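Side-chain contacts in DspB (Aggregatibacter actinomycetemcomitans, PDB 1YHT), which is a biofilm-releasing family 20 glycoside hydrolase that probably cleaves terminal beta-linked N-acetylhexosamine residues from glycans: residues L111-D116 with S165-I170; H65-R70 with I157-S162. All coordinates share one frame; numbering follows the deposited sequence.

Contact 1: L111-D116 with S165-I170; sequences LIPELD and SEVIDI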
ATOM      1  N   LEU A 111       0.161 -11.791   4.412  1.00  7.08           N
ATOM      2  CA  LEU A 111       0.986 -10.819   3.667  1.00  6.14           C
ATOM      3  C   LEU A 111       0.172 -10.335   2.471  1.00  6.15           C
ATOM      4  O   LEU A 111      -0.295 -11.140   1.671  1.00  6.74           O
ATOM      5  CB  LEU A 111       2.258 -11.484   3.205  1.00  6.92           C
ATOM      6  CG  LEU A 111       3.146 -12.059   4.345  1.00 10.29           C
ATOM      7  CD1 LEU A 111       4.487 -12.652   3.819  1.00  9.04           C
ATOM      8  CD2 LEU A 111       3.453 -10.976   5.358  1.00  9.32           C
ATOM      9  N   ILE A 112      -0.014  -9.029   2.358  1.00  5.25           N
ATOM     10  CA  ILE A 112      -0.729  -8.470   1.246  1.00  4.66           C
ATOM     11  C   ILE A 112       0.278  -7.653   0.425  1.00  5.49           C
ATOM     12  O   ILE A 112       0.619  -6.535   0.793  1.00  4.88           O
ATOM     13  CB  ILE A 112      -1.940  -7.627   1.680  1.00  4.46           C
ATOM     14  CG1 ILE A 112      -2.840  -8.449   2.613  1.00  4.92           C
ATOM     15  CG2 ILE A 112      -2.658  -7.014   0.449  1.00  4.89           C
ATOM     16  CD1 ILE A 112      -4.024  -7.702   3.263  1.00  5.00           C
ATOM     17  N   PRO A 113       0.730  -8.203  -0.711  1.00  6.42           N
ATOM     18  CA  PRO A 113       1.615  -7.377  -1.554  1.00  6.56           C
ATOM     19  C   PRO A 113       0.843  -6.253  -2.231  1.00  6.75           C
ATOM     20  O   PRO A 113      -0.315  -6.454  -2.591  1.00  7.49           O
ATOM     21  CB  PRO A 113       2.180  -8.380  -2.578  1.00  6.36           C
ATOM     22  CG  PRO A 113       0.999  -9.353  -2.818  1.00  7.84           C
ATOM     23  CD  PRO A 113       0.477  -9.533  -1.325  1.00  7.73           C
ATOM     24  N   GLU A 114       1.499  -5.096  -2.425  1.00  7.11           N
ATOM     25  CA  GLU A 114       0.964  -3.978  -3.184  1.00  7.37           C
ATOM     26  C   GLU A 114       1.877  -3.660  -4.330  1.00  7.63           C
ATOM     27  O   GLU A 114       3.011  -3.182  -4.130  1.00  7.12           O
ATOM     28  CB  GLU A 114       0.744  -2.681  -2.349  1.00  7.47           C
ATOM     29  CG  GLU A 114       0.051  -1.583  -3.165  1.00  8.72           C
ATOM     30  CD  GLU A 114      -0.107  -0.230  -2.495  1.00 10.59           C
ATOM     31  OE1 GLU A 114       0.076  -0.102  -1.263  1.00  9.41           O
ATOM     32  OE2 GLU A 114      -0.385   0.740  -3.256  1.00  8.51           O
ATOM     33  N   LEU A 115       1.360  -3.877  -5.541  1.00  7.71           N
ATOM     34  CA  LEU A 115       2.037  -3.468  -6.756  1.00  7.39           C
ATOM     35  C   LEU A 115       1.266  -2.260  -7.266  1.00  7.23           C
ATOM     36  O   LEU A 115       0.245  -2.405  -7.893  1.00  6.56           O
ATOM     37  CB  LEU A 115       2.041  -4.634  -7.765  1.00  7.60           C
ATOM     38  CG  LEU A 115       2.945  -4.489  -8.985  1.00 10.62           C
ATOM     39  CD1 LEU A 115       4.403  -4.543  -8.576  1.00  9.21           C
ATOM     40  CD2 LEU A 115       2.610  -5.558 -10.028  1.00 11.09           C
ATOM     41  N   ASP A 116       1.751  -1.065  -6.931  1.00  7.09           N
ATOM     42  CA  ASP A 116       0.993   0.143  -7.158  1.00  7.66           C
ATOM     43  C   ASP A 116       1.060   0.531  -8.657  1.00  7.27           C
ATOM     44  O   ASP A 116       2.074   0.328  -9.340  1.00  9.00           O
ATOM     45  CB  ASP A 116       1.486   1.287  -6.248  1.00  6.36           C
ATOM     46  CG  ASP A 116       0.463   2.392  -6.067  1.00 10.15           C
ATOM     47  OD1 ASP A 116      -0.533   2.441  -6.844  1.00  9.74           O
ATOM     48  OD2 ASP A 116       0.694   3.243  -5.155  1.00  5.24           O
ATOM     49  N   SER A 165       1.650 -11.755 -11.787  1.00  6.37           N
ATOM     50  CA  SER A 165       1.829 -13.221 -11.676  1.00  6.00           C
ATOM     51  C   SER A 165       3.096 -13.629 -10.918  1.00  5.87           C
ATOM     52  O   SER A 165       3.099 -14.577 -10.120  1.00  5.20           O
ATOM     53  CB  SER A 165       1.839 -13.845 -13.075  1.00  6.75           C
ATOM     54  OG  SER A 165       0.562 -13.694 -13.683  1.00  8.75           O
ATOM     55  N   GLU A 166       4.198 -12.927 -11.200  1.00  6.30           N
ATOM     56  CA  GLU A 166       5.444 -13.143 -10.492  1.00  5.93           C
ATOM     57  C   GLU A 166       5.315 -12.826  -8.996  1.00  6.62           C
ATOM     58  O   GLU A 166       5.767 -13.596  -8.130  1.00  7.11           O
ATOM     59  CB  GLU A 166       6.524 -12.283 -11.124  1.00  6.66           C
ATOM     60  CG  GLU A 166       7.883 -12.518 -10.462  1.00  7.21           C
ATOM     61  CD  GLU A 166       8.991 -11.704 -11.086  1.00  8.38           C
ATOM     62  OE1 GLU A 166       9.196 -10.564 -10.631  1.00  6.04           O
ATOM     63  OE2 GLU A 166       9.659 -12.230 -11.981  1.00  6.68           O
ATOM     64  N   VAL A 167       4.707 -11.686  -8.688  1.00  6.15           N
ATOM     65  CA  VAL A 167       4.494 -11.263  -7.276  1.00  5.90           C
ATOM     66  C   VAL A 167       3.604 -12.270  -6.534  1.00  7.16           C
ATOM     67  O   VAL A 167       3.906 -12.708  -5.411  1.00  8.06           O
ATOM     68  CB  VAL A 167       3.970  -9.842  -7.204  1.00  4.98           C
ATOM     69  CG1 VAL A 167       3.522  -9.510  -5.796  1.00  5.96           C
ATOM     70  CG2 VAL A 167       5.038  -8.848  -7.664  1.00  3.92           C
ATOM     71  N   ILE A 168       2.563 -12.724  -7.211  1.00  7.44           N
ATOM     72  CA  ILE A 168       1.704 -13.782  -6.674  1.00  6.70           C
ATOM     73  C   ILE A 168       2.481 -15.060  -6.389  1.00  6.63           C
ATOM     74  O   ILE A 168       2.366 -15.643  -5.299  1.00  6.92           O
ATOM     75  CB  ILE A 168       0.518 -14.037  -7.649  1.00  7.04           C
ATOM     76  CG1 ILE A 168      -0.385 -12.839  -7.625  1.00  5.73           C
ATOM     77  CG2 ILE A 168      -0.284 -15.301  -7.261  1.00  6.69           C
ATOM     78  CD1 ILE A 168      -1.442 -12.822  -8.672  1.00  8.02           C
ATOM     79  N   ASP A 169       3.319 -15.482  -7.328  1.00  6.15           N
ATOM     80  CA  ASP A 169       4.177 -16.656  -7.132  1.00  6.13           C
ATOM     81  C   ASP A 169       5.154 -16.520  -5.947  1.00  6.59           C
ATOM     82  O   ASP A 169       5.365 -17.467  -5.178  1.00  6.28           O
ATOM     83  CB  ASP A 169       5.004 -16.946  -8.373  1.00  5.87           C
ATOM     84  CG  ASP A 169       4.177 -17.531  -9.510  1.00 10.24           C
ATOM     85  OD1 ASP A 169       3.030 -17.938  -9.283  1.00 13.82           O
ATOM     86  OD2 ASP A 169       4.701 -17.604 -10.615  1.00 13.81           O
ATOM     87  N   ILE A 170       5.732 -15.344  -5.800  1.00  7.35           N
ATOM     88  CA  ILE A 170       6.640 -15.036  -4.685  1.00  7.92           C
ATOM     89  C   ILE A 170       5.960 -15.151  -3.300  1.00  7.34           C
ATOM     90  O   ILE A 170       6.482 -15.805  -2.420  1.00  6.38           O
ATOM     91  CB  ILE A 170       7.245 -13.637  -4.848  1.00  7.34           C
ATOM     92  CG1 ILE A 170       8.221 -13.581  -6.032  1.00 11.47           C
ATOM     93  CG2 ILE A 170       8.016 -13.186  -3.600  1.00 10.44           C
ATOM     94  CD1 ILE A 170       8.604 -12.090  -6.437  1.00  9.92           C
TER

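Contact 2: H65-R70 with I157-S162; sequences HLLNQR and ITFMQS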
ATOM      1  N   HIS A  65      12.683 -11.808 -11.412  1.00  6.19           N
ATOM      2  CA  HIS A  65      13.107 -12.314 -12.733  1.00  7.58           C
ATOM      3  C   HIS A  65      12.660 -11.373 -13.872  1.00  8.42           C
ATOM      4  O   HIS A  65      13.434 -11.008 -14.729  1.00  7.08           O
ATOM      5  CB  HIS A  65      12.500 -13.706 -12.998  1.00  7.93           C
ATOM      6  CG  HIS A  65      13.263 -14.852 -12.404  1.00  7.33           C
ATOM      7  ND1 HIS A  65      13.404 -15.037 -11.046  1.00  7.74           N
ATOM      8  CD2 HIS A  65      13.854 -15.919 -13.000  1.00  7.04           C
ATOM      9  CE1 HIS A  65      14.102 -16.146 -10.835  1.00 10.57           C
ATOM     10  NE2 HIS A  65      14.410 -16.689 -12.012  1.00  8.14           N
ATOM     11  N   LEU A  66      11.388 -10.968 -13.848  1.00  9.61           N
ATOM     12  CA  LEU A  66      10.826 -10.152 -14.945  1.00 10.77           C
ATOM     13  C   LEU A  66      11.516  -8.803 -15.108  1.00 10.44           C
ATOM     14  O   LEU A  66      11.734  -8.320 -16.242  1.00 10.44           O
ATOM     15  CB  LEU A  66       9.306  -9.954 -14.726  1.00 11.89           C
ATOM     16  CG  LEU A  66       8.316 -10.932 -15.372  1.00 15.91           C
ATOM     17  CD1 LEU A  66       8.617 -12.305 -15.077  1.00 20.75           C
ATOM     18  CD2 LEU A  66       6.914 -10.648 -14.885  1.00 17.02           C
ATOM     19  N   LEU A  67      11.839  -8.162 -13.987  1.00  9.75           N
ATOM     20  CA  LEU A  67      12.554  -6.880 -14.014  1.00  9.53           C
ATOM     21  C   LEU A  67      14.073  -7.036 -13.922  1.00  9.33           C
ATOM     22  O   LEU A  67      14.790  -6.059 -13.917  1.00 10.27           O
ATOM     23  CB  LEU A  67      12.040  -5.955 -12.932  1.00  8.92           C
ATOM     24  CG  LEU A  67      10.518  -5.793 -12.909  1.00  7.13           C
ATOM     25  CD1 LEU A  67      10.115  -5.060 -11.687  1.00  7.06           C
ATOM     26  CD2 LEU A  67       9.976  -5.090 -14.137  1.00  9.15           C
ATOM     27  N   ASN A  68      14.528  -8.281 -13.884  1.00  9.48           N
ATOM     28  CA  ASN A  68      15.925  -8.662 -13.831  1.00  8.47           C
ATOM     29  C   ASN A  68      16.722  -7.950 -12.702  1.00  7.79           C
ATOM     30  O   ASN A  68      17.683  -7.246 -12.957  1.00  6.47           O
ATOM     31  CB  ASN A  68      16.624  -8.512 -15.209  1.00  8.46           C
ATOM     32  CG  ASN A  68      17.958  -9.211 -15.246  1.00  9.67           C
ATOM     33  OD1 ASN A  68      18.235 -10.061 -14.403  1.00  9.52           O
ATOM     34  ND2 ASN A  68      18.802  -8.869 -16.222  1.00 15.02           N
ATOM     35  N   GLN A  69      16.233  -8.107 -11.476  1.00  8.31           N
ATOM     36  CA  GLN A  69      16.836  -7.603 -10.265  1.00  7.37           C
ATOM     37  C   GLN A  69      17.085  -8.829  -9.449  1.00  7.83           C
ATOM     38  O   GLN A  69      16.171  -9.352  -8.780  1.00  8.01           O
ATOM     39  CB  GLN A  69      15.882  -6.640  -9.528  1.00  7.59           C
ATOM     40  CG  GLN A  69      16.440  -6.203  -8.178  1.00  6.71           C
ATOM     41  CD  GLN A  69      15.798  -4.948  -7.659  1.00  6.66           C
ATOM     42  OE1 GLN A  69      16.325  -3.851  -7.879  1.00  8.87           O
ATOM     43  NE2 GLN A  69      14.653  -5.101  -6.941  1.00  5.80           N
ATOM     44  N   ARG A  70      18.297  -9.354  -9.562  1.00  8.66           N
ATOM     45  CA  ARG A  70      18.600 -10.670  -9.071  1.00  9.21           C
ATOM     46  C   ARG A  70      19.665 -10.594  -7.961  1.00 10.14           C
ATOM     47  O   ARG A  70      20.626  -9.791  -8.015  1.00  8.89           O
ATOM     48  CB  ARG A  70      19.042 -11.581 -10.218  1.00  9.51           C
ATOM     49  CG  ARG A  70      17.985 -11.891 -11.328  1.00 10.00           C
ATOM     50  CD  ARG A  70      16.670 -12.475 -10.812  1.00  8.47           C
ATOM     51  NE  ARG A  70      16.810 -13.561  -9.853  1.00  9.65           N
ATOM     52  CZ  ARG A  70      17.119 -14.823 -10.153  1.00 11.99           C
ATOM     53  NH1 ARG A  70      17.361 -15.179 -11.406  1.00 11.79           N
ATOM     54  NH2 ARG A  70      17.225 -15.742  -9.198  1.00 10.81           N
ATOM     55  N   ILE A 157      -1.472  -3.626 -20.025  1.00  9.20           N
ATOM     56  CA  ILE A 157      -2.217  -4.506 -19.125  1.00  9.10           C
ATOM     57  C   ILE A 157      -1.587  -5.904 -19.048  1.00  8.09           C
ATOM     58  O   ILE A 157      -1.393  -6.448 -17.959  1.00  8.08           O
ATOM     59  CB  ILE A 157      -3.685  -4.598 -19.537  1.00  8.86           C
ATOM     60  CG1 ILE A 157      -4.283  -3.201 -19.466  1.00 11.32           C
ATOM     61  CG2 ILE A 157      -4.460  -5.571 -18.631  1.00  8.58           C
ATOM     62  CD1 ILE A 157      -5.664  -3.062 -20.177  1.00 12.79           C
ATOM     63  N   THR A 158      -1.235  -6.458 -20.196  1.00  8.76           N
ATOM     64  CA  THR A 158      -0.517  -7.724 -20.258  1.00  7.97           C
ATOM     65  C   THR A 158       0.793  -7.662 -19.442  1.00  7.69           C
ATOM     66  O   THR A 158       1.091  -8.542 -18.679  1.00  7.20           O
ATOM     67  CB  THR A 158      -0.241  -8.109 -21.720  1.00  7.93           C
ATOM     68  OG1 THR A 158      -1.496  -8.329 -22.407  1.00  9.88           O
ATOM     69  CG2 THR A 158       0.582  -9.441 -21.811  1.00  7.72           C
ATOM     70  N   PHE A 159       1.584  -6.622 -19.645  1.00  8.10           N
ATOM     71  CA  PHE A 159       2.808  -6.438 -18.880  1.00  7.72           C
ATOM     72  C   PHE A 159       2.580  -6.425 -17.359  1.00  8.35           C
ATOM     73  O   PHE A 159       3.271  -7.148 -16.612  1.00  7.92           O
ATOM     74  CB  PHE A 159       3.534  -5.156 -19.278  1.00  8.24           C
ATOM     75  CG  PHE A 159       4.644  -4.829 -18.354  1.00  8.12           C
ATOM     76  CD1 PHE A 159       5.851  -5.504 -18.459  1.00 12.25           C
ATOM     77  CD2 PHE A 159       4.457  -3.931 -17.307  1.00  9.88           C
ATOM     78  CE1 PHE A 159       6.905  -5.253 -17.548  1.00 12.38           C
ATOM     79  CE2 PHE A 159       5.474  -3.698 -16.391  1.00 11.91           C
ATOM     80  CZ  PHE A 159       6.717  -4.355 -16.526  1.00 12.00           C
ATOM     81  N   MET A 160       1.621  -5.608 -16.921  1.00  7.49           N
ATOM     82  CA  MET A 160       1.237  -5.485 -15.517  1.00  7.97           C
ATOM     83  C   MET A 160       0.871  -6.838 -14.951  1.00  7.47           C
ATOM     84  O   MET A 160       1.328  -7.178 -13.870  1.00  7.72           O
ATOM     85  CB  MET A 160       0.052  -4.526 -15.300  1.00  8.22           C
ATOM     86  CG  MET A 160       0.437  -3.087 -15.347  1.00 11.90           C
ATOM     87  SD  MET A 160       1.813  -2.633 -14.284  1.00 16.39           S
ATOM     88  CE  MET A 160       1.256  -3.085 -12.671  1.00 14.68           C
ATOM     89  N   GLN A 161       0.064  -7.571 -15.703  1.00  6.11           N
ATOM     90  CA  GLN A 161      -0.392  -8.859 -15.286  1.00  6.18           C
ATOM     91  C   GLN A 161       0.752  -9.889 -15.211  1.00  5.94           C
ATOM     92  O   GLN A 161       0.766 -10.677 -14.322  1.00  6.33           O
ATOM     93  CB  GLN A 161      -1.497  -9.323 -16.208  1.00  6.13           C
ATOM     94  CG  GLN A 161      -2.827  -8.589 -15.881  1.00  6.80           C
ATOM     95  CD  GLN A 161      -3.947  -9.010 -16.821  1.00  9.08           C
ATOM     96  OE1 GLN A 161      -3.711  -9.733 -17.792  1.00  7.62           O
ATOM     97  NE2 GLN A 161      -5.170  -8.558 -16.529  1.00  6.51           N
ATOM     98  N   SER A 162       1.700  -9.848 -16.137  1.00  5.97           N
ATOM     99  CA  SER A 162       2.899 -10.694 -16.044  1.00  6.13           C
ATOM    100  C   SER A 162       3.702 -10.427 -14.756  1.00  5.98           C
ATOM    101  O   SER A 162       4.146 -11.376 -14.141  1.00  5.77           O
ATOM    102  CB  SER A 162       3.779 -10.588 -17.289  1.00  6.80           C
ATOM    103  OG  SER A 162       4.545  -9.401 -17.254  1.00  8.04           O
TER

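Contact 1: L111-D116 with S165-I170
V167 meets P113 and L115 with one branch for each. V167 CG1 lies 3.7 Å from P113 CB. It is also 3.9 Å from P113 CG, so the methyl rests on the CB-CG side of the pyrrolidine ring. The two side chains pass each other in opposite directions and do not meet end to end. V167 CG2 reaches L115 more loosely, with 4.4 Å to L115 CD1. The first torsion of V167 sets this fork: CG1 stands anti to the backbone N (chi1 170°), and CG2 anti to the carbonyl carbon. The contact is wholly apolar, and no hydrogen bond crosses it. It is small, burying 129 Å² in total, but all three residues are buried.

P113 and L115 are two apart on the strand and turn the same way, toward the helix. Between them, E114 points away from the helix. Its carboxylate is hydrogen-bonded on that other side by H51, H53 and W216.

Further out, F178 touches both P113 and V167, F171 touches P113, and L163 and M164 touch L115. Strand 110-117 is part of the parallel TIM barrel, between strands 49-53 and 177-181. Helix 154-171 packs on its outer face and leads into strand 177-181, in the beta-alpha-beta manner of this fold, with helix 94-106 alongside I170.

Contact 2: H65-R70 with I157-S162
L67 and F159 form the buried, enclosed part of this contact. L67 CD2 approaches the edge of the F159 ring, near the ring plane, at 4.1 Å from F159 CZ. The two side chains cross at about a right angle. With chi1 at 170°, the F159 ring swings out along the helix surface, and its end comes nearer to the loop than the direction of its CB suggests. V128 of helix 122-132 touches both side chains, and L127 and Y60 also pack on L67.

The loop follows barrel strand 49-53 and lies against helix 154-171 of the outer layer of the TIM barrel. H65 to N68 make a type I beta turn, with N68 N bonded to H65 O at 3.1 Å. N68 and Q69 then both face S64, which fits a G1 beta bulge.

L66 and S162 form the other side, which is partly open to solvent. L66 gives the larger area, 56 Å² against 26 Å² for L67. The placement of its CD2 methyl is doubtful, because as modelled L66 CD2 lies only 3.0 Å from S162 O. The 3.6 Å from L66 CD2 to S162 OG carries the same doubt. S162 OG itself donates to F159 O at 2.7 Å, one turn back in the helix, from 19° off the carbonyl plane.

Overall arrangement
From the N terminus the chain first meets residues 65-70, in the loop after strand 49-53. It then runs through strand 110-117 with 111-116. Helix 154-171 follows and supplies 157-162 and then 165-170. Contact 2 closes an 86-residue excursion and contact 1 a 48-residue one. Their segments alternate, so the two closures cross and do not nest. Contact 1 joins the helix to the barrel wall, and contact 2 joins an earlier part of the same helix to the loop. Their centres are about 11 Å apart. They touch through E166 OE2, probably hydrogen-bonded to L66 N at 2.8 Å, and through L115 packing on M160.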